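Local coordinates for protein alpha-galactosidase 1 (PDB 3LRK) that hydrolyses terminal, non-reducing alpha-D-galactose residues from alpha-D-galactosides such as galactose oligosaccharides, galactomannans and galactolipids, at residues T193-S198 with G250-V255. The protein carries 1 engineered substitution. Numbering follows the deposited sequence.
Sequences TFYWGS and GQNAGV
Asn252 reaches over to the edge of the Phe194 ring, its CG 3.7 Å from Phe194 CD1 and near the ring plane. The amide is tilted 55° from the ring, and Asn252 CB sits 3.4 Å from Phe194 O. The amide nitrogen, Asn252 ND2, comes within 3.8 Å of Tyr195 CD2, with amide and phenol ring 81° apart. A chi1 of 63° tucks CG of Phe194 in between N and C of its own backbone, which brings the ring round against Tyr195: Phe194 CE1 stands 3.3 Å above the centre of the Tyr195 ring. Between the two segments the touching is van der Waals packing; the polar grip comes from outside, where Asn252 OD1 hydrogen-bonds Tyr232 OH of the second subunit. That same Tyr232 stacks on Phe194 and meets Tyr195 edge-to-face. With an alanine here in place of Asn252, the Tyr232 hydroxyl would probably lose this partner and a gap would open beside Phe194 CD1. Within the chain, Phe194 also packs on Trp204 and Asn259. The pairing joins helix 193-196, after strand 182-185, to the loop between helix 239-246 and strand 258-260 in the GH27 TIM barrel, the loop carrying substrate-binding Gln251, at an aromatic interface of the homotetramer.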
loop_
_atom_site.group_PDB
_atom_site.type_symbol
_atom_site.label_atom_id
_atom_site.label_comp_id
_atom_site.label_asym_id
_atom_site.label_seq_id
_atom_site.Cartn_x
_atom_site.Cartn_y
_atom_site.Cartn_z
ATOM N N THR A 193 -0.633 14.329 4.865
ATOM C CA THR A 193 -0.901 15.721 5.173
ATOM C C THR A 193 0.299 16.663 5.022
ATOM O O THR A 193 0.123 17.798 4.624
ATOM C CB THR A 193 -1.449 15.872 6.600
ATOM O OG1 THR A 193 -2.429 14.849 6.843
ATOM C CG2 THR A 193 -2.097 17.256 6.762
ATOM N N PHE A 194 1.493 16.188 5.355
ATOM C CA PHE A 194 2.726 17.003 5.269
ATOM C C PHE A 194 2.956 17.585 3.861
ATOM O O PHE A 194 3.633 18.618 3.699
ATOM C CB PHE A 194 3.952 16.180 5.727
ATOM C CG PHE A 194 4.236 14.984 4.850
ATOM C CD1 PHE A 194 4.905 15.140 3.631
ATOM C CD2 PHE A 194 3.817 13.712 5.233
ATOM C CE1 PHE A 194 5.136 14.056 2.808
ATOM C CE2 PHE A 194 4.053 12.616 4.413
ATOM C CZ PHE A 194 4.718 12.797 3.195
ATOM N N TYR A 195 2.398 16.921 2.844
ATOM C CA TYR A 195 2.549 17.383 1.462
ATOM C C TYR A 195 1.618 18.562 1.121
ATOM O O TYR A 195 2.000 19.451 0.349
ATOM C CB TYR A 195 2.271 16.237 0.484
ATOM C CG TYR A 195 3.464 15.445 -0.004
ATOM C CD1 TYR A 195 3.373 14.058 -0.139
ATOM C CD2 TYR A 195 4.668 16.066 -0.365
ATOM C CE1 TYR A 195 4.422 13.305 -0.608
ATOM C CE2 TYR A 195 5.745 15.303 -0.853
ATOM C CZ TYR A 195 5.609 13.925 -0.965
ATOM O OH TYR A 195 6.642 13.132 -1.435
ATOM N N TRP A 196 0.415 18.577 1.696
ATOM C CA TRP A 196 -0.624 19.551 1.317
ATOM C C TRP A 196 -1.085 20.533 2.408
ATOM O O TRP A 196 -1.887 21.430 2.146
ATOM C CB TRP A 196 -1.844 18.846 0.701
ATOM C CG TRP A 196 -2.417 17.667 1.498
ATOM C CD1 TRP A 196 -2.146 16.347 1.304
ATOM C CD2 TRP A 196 -3.370 17.728 2.566
ATOM N NE1 TRP A 196 -2.877 15.570 2.182
ATOM C CE2 TRP A 196 -3.622 16.396 2.980
ATOM C CE3 TRP A 196 -4.033 18.780 3.222
ATOM C CZ2 TRP A 196 -4.512 16.084 4.024
ATOM C CZ3 TRP A 196 -4.918 18.467 4.259
ATOM C CH2 TRP A 196 -5.151 17.129 4.640
ATOM N N GLY A 197 -0.607 20.340 3.624
ATOM C CA GLY A 197 -1.019 21.189 4.742
ATOM C C GLY A 197 -0.666 22.658 4.588
ATOM O O GLY A 197 -1.459 23.522 4.954
ATOM N N SER A 198 0.507 22.950 4.019
ATOM C CA SER A 198 1.094 24.306 4.105
ATOM C C SER A 198 0.294 25.416 3.420
ATOM O O SER A 198 0.226 26.550 3.926
ATOM C CB SER A 198 2.553 24.313 3.629
ATOM O OG SER A 198 2.638 24.141 2.225
ATOM N N GLY A 250 10.279 16.331 8.448
ATOM C CA GLY A 250 10.878 17.653 8.699
ATOM C C GLY A 250 11.076 18.486 7.445
ATOM O O GLY A 250 10.905 19.705 7.456
ATOM N N GLN A 251 11.438 17.814 6.356
ATOM C CA GLN A 251 11.689 18.463 5.074
ATOM C C GLN A 251 10.461 19.149 4.474
ATOM O O GLN A 251 10.599 19.990 3.593
ATOM C CB GLN A 251 12.266 17.453 4.068
ATOM C CG GLN A 251 11.294 16.336 3.698
ATOM C CD GLN A 251 11.962 15.209 2.936
ATOM O OE1 GLN A 251 12.198 14.130 3.479
ATOM N NE2 GLN A 251 12.281 15.458 1.685
ATOM N N ASN A 252 9.270 18.772 4.945
ATOM C CA ASN A 252 8.024 19.385 4.501
ATOM C C ASN A 252 7.407 20.351 5.511
ATOM O O ASN A 252 6.269 20.781 5.346
ATOM C CB ASN A 252 7.014 18.316 4.053
ATOM C CG ASN A 252 7.245 17.877 2.619
ATOM O OD1 ASN A 252 7.976 16.930 2.371
ATOM N ND2 ASN A 252 6.654 18.601 1.665
ATOM N N ALA A 253 8.178 20.720 6.530
ATOM C CA ALA A 253 7.775 21.775 7.457
ATOM C C ALA A 253 8.695 23.003 7.388
ATOM O O ALA A 253 9.803 22.937 6.858
ATOM C CB ALA A 253 7.700 21.237 8.871
ATOM N N GLY A 254 8.219 24.119 7.931
ATOM C CA GLY A 254 8.983 25.363 7.957
ATOM C C GLY A 254 8.082 26.552 8.225
ATOM O O GLY A 254 6.892 26.383 8.491
ATOM N N VAL A 255 8.658 27.758 8.157
ATOM C CA VAL A 255 7.932 28.992 8.458
ATOM C C VAL A 255 6.513 28.974 7.884
ATOM O O VAL A 255 6.332 28.810 6.669
ATOM C CB VAL A 255 8.718 30.260 7.973
ATOM C CG1 VAL A 255 7.865 31.514 8.093
ATOM C CG2 VAL A 255 9.994 30.419 8.780
#